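Local coordinates for CBS domain protein/ACT domain protein (Thermotoga maritima, PDB 1VR9) that is of unknown function but combines a CBS domain pair with an ACT domain and may bind magnesium, at residues V26-M39 with V60-V74. Residues are numbered along the deposited sequence; the frame is centred on the assembly and turned at random. Where two conformers were deposited one is given.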
loop_
_atom_site.group_PDB
_atom_site.type_symbol
_atom_site.label_atom_id
_atom_site.label_comp_id
_atom_site.label_asym_id
_atom_site.label_seq_id
_atom_site.Cartn_x
_atom_site.Cartn_y
_atom_site.Cartn_z
ATOM N N VAL A 26 3.226 -6.012 -5.587
ATOM C CA VAL A 26 4.238 -6.690 -6.404
ATOM C C VAL A 26 5.540 -6.797 -5.635
ATOM O O VAL A 26 5.732 -6.092 -4.653
ATOM C CB VAL A 26 4.547 -5.982 -7.766
ATOM C CG1 VAL A 26 3.322 -5.988 -8.661
ATOM C CG2 VAL A 26 5.122 -4.589 -7.564
ATOM N N GLU A 27 6.435 -7.648 -6.117
ATOM C CA GLU A 27 7.795 -7.728 -5.554
ATOM C C GLU A 27 8.697 -6.671 -6.199
ATOM O O GLU A 27 8.447 -6.243 -7.317
ATOM C CB GLU A 27 8.374 -9.136 -5.777
ATOM C CG GLU A 27 9.706 -9.442 -5.070
ATOM C CD GLU A 27 10.933 -9.175 -5.938
ATOM O OE1 GLU A 27 10.797 -9.105 -7.186
ATOM O OE2 GLU A 27 12.035 -9.032 -5.376
ATOM N N GLU A 28 9.760 -6.281 -5.501
ATOM C CA GLU A 28 10.600 -5.132 -5.893
ATOM C C GLU A 28 11.228 -5.196 -7.298
ATOM O O GLU A 28 11.600 -4.154 -7.844
ATOM C CB GLU A 28 11.698 -4.893 -4.837
ATOM C CG GLU A 28 12.728 -5.987 -4.723
ATOM C CD GLU A 28 13.777 -5.732 -3.642
ATOM O OE1 GLU A 28 13.759 -4.638 -3.044
ATOM O OE2 GLU A 28 14.596 -6.634 -3.397
ATOM N N SER A 29 11.347 -6.397 -7.865
ATOM C CA SER A 29 11.974 -6.595 -9.175
ATOM C C SER A 29 10.954 -6.939 -10.271
ATOM O O SER A 29 11.319 -7.341 -11.386
ATOM C CB SER A 29 13.041 -7.681 -9.072
ATOM O OG SER A 29 12.473 -8.968 -9.116
ATOM N N ALA A 30 9.679 -6.758 -9.946
ATOM C CA ALA A 30 8.601 -6.928 -10.904
ATOM C C ALA A 30 8.860 -6.023 -12.107
ATOM O O ALA A 30 9.415 -4.925 -11.963
ATOM C CB ALA A 30 7.290 -6.558 -10.264
ATOM N N THR A 31 8.407 -6.459 -13.281
ATOM C CA THR A 31 8.483 -5.597 -14.456
ATOM C C THR A 31 7.404 -4.514 -14.396
ATOM O O THR A 31 6.366 -4.654 -13.706
ATOM C CB THR A 31 8.296 -6.393 -15.775
ATOM O OG1 THR A 31 6.977 -6.955 -15.819
ATOM C CG2 THR A 31 9.326 -7.487 -15.916
ATOM N N VAL A 32 7.630 -3.446 -15.151
ATOM C CA VAL A 32 6.610 -2.420 -15.351
ATOM C C VAL A 32 5.277 -3.012 -15.849
ATOM O O VAL A 32 4.204 -2.661 -15.332
ATOM C CB VAL A 32 7.147 -1.311 -16.299
ATOM C CG1 VAL A 32 6.050 -0.415 -16.784
ATOM C CG2 VAL A 32 8.229 -0.482 -15.566
ATOM N N ARG A 33 5.345 -3.950 -16.806
ATOM C CA ARG A 33 4.145 -4.600 -17.343
ATOM C C ARG A 33 3.343 -5.254 -16.209
ATOM O O ARG A 33 2.140 -5.097 -16.130
ATOM C CB ARG A 33 4.524 -5.643 -18.390
ATOM C CG ARG A 33 3.372 -6.370 -19.041
ATOM C CD ARG A 33 3.866 -7.461 -19.981
ATOM N NE ARG A 33 4.517 -6.915 -21.174
ATOM C CZ ARG A 33 5.833 -6.922 -21.417
ATOM N NH1 ARG A 33 6.697 -7.453 -20.561
ATOM N NH2 ARG A 33 6.290 -6.396 -22.542
ATOM N N GLU A 34 4.031 -6.026 -15.375
ATOM C CA GLU A 34 3.376 -6.702 -14.242
ATOM C C GLU A 34 2.726 -5.745 -13.252
ATOM O O GLU A 34 1.607 -6.010 -12.772
ATOM C CB GLU A 34 4.386 -7.548 -13.491
ATOM C CG GLU A 34 4.872 -8.757 -14.265
ATOM C CD GLU A 34 5.888 -9.560 -13.461
ATOM O OE1 GLU A 34 6.990 -9.035 -13.150
ATOM O OE2 GLU A 34 5.577 -10.729 -13.118
ATOM N N CYS A 35 3.409 -4.646 -12.939
ATOM C CA CYS A 35 2.889 -3.665 -12.012
ATOM C C CYS A 35 1.649 -2.985 -12.576
ATOM O O CYS A 35 0.637 -2.886 -11.905
ATOM C CB CYS A 35 3.948 -2.619 -11.714
ATOM S SG CYS A 35 3.562 -1.601 -10.343
ATOM N N LEU A 36 1.708 -2.592 -13.838
ATOM C CA LEU A 36 0.566 -1.977 -14.495
ATOM C C LEU A 36 -0.641 -2.922 -14.481
ATOM O O LEU A 36 -1.774 -2.498 -14.248
ATOM C CB LEU A 36 0.927 -1.555 -15.923
ATOM C CG LEU A 36 1.858 -0.337 -16.030
ATOM C CD1 LEU A 36 2.239 -0.143 -17.500
ATOM C CD2 LEU A 36 1.214 0.902 -15.456
ATOM N N HIS A 37 -0.393 -4.201 -14.726
ATOM C CA HIS A 37 -1.471 -5.174 -14.750
ATOM C C HIS A 37 -2.148 -5.270 -13.368
ATOM O O HIS A 37 -3.375 -5.248 -13.259
ATOM C CB HIS A 37 -0.957 -6.523 -15.226
ATOM C CG HIS A 37 -1.960 -7.633 -15.081
ATOM N ND1 HIS A 37 -3.061 -7.754 -15.899
ATOM C CD2 HIS A 37 -2.041 -8.649 -14.190
ATOM C CE1 HIS A 37 -3.778 -8.800 -15.519
ATOM N NE2 HIS A 37 -3.167 -9.372 -14.497
ATOM N N ARG A 38 -1.359 -5.386 -12.315
ATOM C CA ARG A 38 -1.920 -5.457 -10.951
ATOM C C ARG A 38 -2.802 -4.253 -10.649
ATOM O O ARG A 38 -3.902 -4.406 -10.108
ATOM C CB ARG A 38 -0.822 -5.553 -9.883
ATOM C CG ARG A 38 -0.239 -6.865 -9.776
ATOM C CD ARG A 38 -1.120 -7.838 -8.975
ATOM N NE ARG A 38 -1.100 -9.141 -9.616
ATOM C CZ ARG A 38 -2.148 -9.797 -10.117
ATOM N NH1 ARG A 38 -3.417 -9.338 -10.081
ATOM N NH2 ARG A 38 -1.905 -10.968 -10.671
HETATM N N MSE A 39 -2.339 -3.061 -11.020
HETATM C CA MSE A 39 -3.102 -1.830 -10.767
HETATM C C MSE A 39 -4.390 -1.877 -11.578
HETATM O O MSE A 39 -5.424 -1.471 -11.077
HETATM C CB MSE A 39 -2.341 -0.549 -11.100
HETATM C CG MSE A 39 -0.889 -0.545 -10.902
HETATM SE SE MSE A 39 -0.063 1.204 -11.255
HETATM C CE MSE A 39 0.511 1.476 -9.485
ATOM N N VAL A 60 4.521 1.959 -5.556
ATOM C CA VAL A 60 4.720 2.483 -6.907
ATOM C C VAL A 60 3.461 3.233 -7.321
ATOM O O VAL A 60 2.358 2.716 -7.190
ATOM C CB VAL A 60 5.010 1.368 -7.926
ATOM C CG1 VAL A 60 5.081 1.909 -9.334
ATOM C CG2 VAL A 60 6.311 0.705 -7.572
ATOM N N ASN A 61 3.650 4.470 -7.768
ATOM C CA ASN A 61 2.553 5.307 -8.304
ATOM C C ASN A 61 2.511 5.153 -9.834
ATOM O O ASN A 61 3.542 5.264 -10.489
ATOM C CB ASN A 61 2.796 6.778 -7.934
ATOM C CG ASN A 61 2.885 6.998 -6.428
ATOM O OD1 ASN A 61 1.875 6.962 -5.720
ATOM N ND2 ASN A 61 4.088 7.229 -5.940
ATOM N N LYS A 62 1.325 4.904 -10.396
ATOM C CA LYS A 62 1.134 4.677 -11.848
ATOM C C LYS A 62 1.771 5.732 -12.745
ATOM O O LYS A 62 2.332 5.406 -13.786
ATOM C CB LYS A 62 -0.375 4.571 -12.177
ATOM C CG LYS A 62 -0.703 4.282 -13.640
ATOM C CD LYS A 62 -2.166 3.860 -13.783
ATOM C CE LYS A 62 -2.579 3.640 -15.229
ATOM N NZ LYS A 62 -4.043 3.414 -15.347
ATOM N N GLU A 63 1.666 7.000 -12.338
ATOM C CA GLU A 63 2.175 8.126 -13.127
ATOM C C GLU A 63 3.680 8.014 -13.360
ATOM O O GLU A 63 4.186 8.442 -14.403
ATOM C CB GLU A 63 1.860 9.464 -12.431
ATOM C CG GLU A 63 2.599 9.629 -11.094
ATOM C CD GLU A 63 2.354 10.962 -10.391
ATOM O OE1 GLU A 63 1.752 11.895 -10.980
ATOM O OE2 GLU A 63 2.787 11.067 -9.217
ATOM N N ASP A 64 4.378 7.424 -12.391
ATOM C CA ASP A 64 5.822 7.219 -12.474
ATOM C C ASP A 64 6.261 6.142 -13.497
ATOM O O ASP A 64 7.449 6.033 -13.811
ATOM C CB ASP A 64 6.380 6.896 -11.079
ATOM C CG ASP A 64 6.317 8.090 -10.128
ATOM O OD1 ASP A 64 6.173 9.242 -10.610
ATOM O OD2 ASP A 64 6.423 7.885 -8.901
ATOM N N LEU A 65 5.321 5.360 -14.028
ATOM C CA LEU A 65 5.654 4.329 -15.007
ATOM C C LEU A 65 5.326 4.693 -16.459
ATOM O O LEU A 65 5.561 3.887 -17.358
ATOM C CB LEU A 65 4.962 3.011 -14.629
ATOM C CG LEU A 65 5.147 2.558 -13.167
ATOM C CD1 LEU A 65 4.336 1.293 -12.891
ATOM C CD2 LEU A 65 6.621 2.361 -12.828
ATOM N N LEU A 66 4.801 5.901 -16.690
ATOM C CA LEU A 66 4.284 6.300 -18.001
ATOM C C LEU A 66 5.286 6.144 -19.147
ATOM O O LEU A 66 4.948 5.594 -20.204
ATOM C CB LEU A 66 3.789 7.761 -17.949
ATOM C CG LEU A 66 3.141 8.349 -19.207
ATOM C CD1 LEU A 66 1.833 7.654 -19.529
ATOM C CD2 LEU A 66 2.930 9.851 -19.042
ATOM N N ASP A 67 6.504 6.641 -18.954
ATOM C CA ASP A 67 7.501 6.637 -20.029
ATOM C C ASP A 67 8.575 5.566 -19.837
ATOM O O ASP A 67 9.744 5.774 -20.190
ATOM C CB ASP A 67 8.131 8.027 -20.150
ATOM C CG ASP A 67 7.117 9.104 -20.560
ATOM O OD1 ASP A 67 6.178 8.811 -21.341
ATOM O OD2 ASP A 67 7.268 10.263 -20.110
ATOM N N LEU A 68 8.170 4.400 -19.330
ATOM C CA LEU A 68 9.086 3.280 -19.147
ATOM C C LEU A 68 8.788 2.111 -20.095
ATOM O O LEU A 68 7.628 1.814 -20.408
ATOM C CB LEU A 68 9.023 2.799 -17.690
ATOM C CG LEU A 68 9.357 3.881 -16.657
ATOM C CD1 LEU A 68 9.256 3.347 -15.242
ATOM C CD2 LEU A 68 10.734 4.488 -16.910
ATOM N N ASP A 69 9.844 1.427 -20.519
ATOM C CA ASP A 69 9.713 0.199 -21.299
ATOM C C ASP A 69 8.993 -0.824 -20.425
ATOM O O ASP A 69 9.287 -0.925 -19.240
ATOM C CB ASP A 69 11.091 -0.339 -21.686
ATOM C CG ASP A 69 11.018 -1.444 -22.739
ATOM O OD1 ASP A 69 10.485 -2.537 -22.439
ATOM O OD2 ASP A 69 11.508 -1.217 -23.873
ATOM N N LEU A 70 8.060 -1.566 -21.010
ATOM C CA LEU A 70 7.251 -2.533 -20.245
ATOM C C LEU A 70 8.077 -3.670 -19.639
ATOM O O LEU A 70 7.689 -4.250 -18.628
ATOM C CB LEU A 70 6.132 -3.105 -21.116
ATOM C CG LEU A 70 5.070 -2.077 -21.542
ATOM C CD1 LEU A 70 4.133 -2.653 -22.568
ATOM C CD2 LEU A 70 4.301 -1.543 -20.329
ATOM N N ASP A 71 9.211 -3.973 -20.262
ATOM C CA ASP A 71 10.100 -5.039 -19.799
ATOM C C ASP A 71 11.040 -4.600 -18.662
ATOM O O ASP A 71 11.674 -5.450 -18.005
ATOM C CB ASP A 71 10.916 -5.579 -20.978
ATOM C CG ASP A 71 10.036 -6.125 -22.093
ATOM O OD1 ASP A 71 9.351 -7.137 -21.863
ATOM O OD2 ASP A 71 10.027 -5.540 -23.199
ATOM N N SER A 72 11.143 -3.295 -18.439
ATOM C CA SER A 72 12.011 -2.763 -17.400
ATOM C C SER A 72 11.421 -3.036 -16.012
ATOM O O SER A 72 10.255 -3.433 -15.881
ATOM C CB SER A 72 12.277 -1.279 -17.609
ATOM O OG SER A 72 11.106 -0.491 -17.545
ATOM N N SER A 73 12.268 -2.867 -14.997
ATOM C CA SER A 73 11.933 -3.194 -13.601
ATOM C C SER A 73 11.391 -1.978 -12.857
ATOM O O SER A 73 11.758 -0.835 -13.177
ATOM C CB SER A 73 13.202 -3.673 -12.890
ATOM O OG SER A 73 12.965 -3.944 -11.532
ATOM N N VAL A 74 10.591 -2.228 -11.822
ATOM C CA VAL A 74 10.091 -1.156 -10.949
ATOM C C VAL A 74 11.051 -0.872 -9.777
ATOM O O VAL A 74 10.761 -0.026 -8.927
ATOM C CB VAL A 74 8.690 -1.456 -10.397
ATOM C CG1 VAL A 74 7.682 -1.717 -11.539
ATOM C CG2 VAL A 74 8.710 -2.613 -9.400
#
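Thr31 and Val32 meet the backbone of Leu70 to Ser73 where the first helix of a CBS domain starts, and a capping box identifies that start: Thr31 OG1 accepts from Glu34 N at 3.1 Å, and Thr31 N in turn donates to Glu34 OE1, which accepts through its anti lone pair. Lacking OG1 and CG2, an alanine in place of Thr31 is likely to leave Glu34 N without its side-chain cap and Asp71 O without the methyl beside it. Three backbone bonds tie the segments: Val74 N to Ala30 O, Val32 N to Ser72 O (2.7 Å) and Arg33 N to Leu70 O. The two methyls of Val32 meet different partners: CG1, anti to its backbone N (chi1 167°), meets Leu70 CD2 and Leu65 CB, while CG2 lies 3.5 Å from Ser72 OG. One turn on, Cys35 CB packs on Val74 CG1 and its SG on Leu65 CD1 and Val60 CG1. Leu36 crosses Leu70 at about a right angle, Leu36 CD1 to Leu70 CD2 3.8 Å, and runs antiparallel past Leu65. At the exposed edge, in the conformer given, Leu70 CB sits 3.5 Å above the Arg33 guanidinium plane, offset toward its border, and NH1 and NH2 both reach Asp71 OD1 in a salt bridge (3.0 Å from NH1), from above the carboxylate, the planes 54° apart.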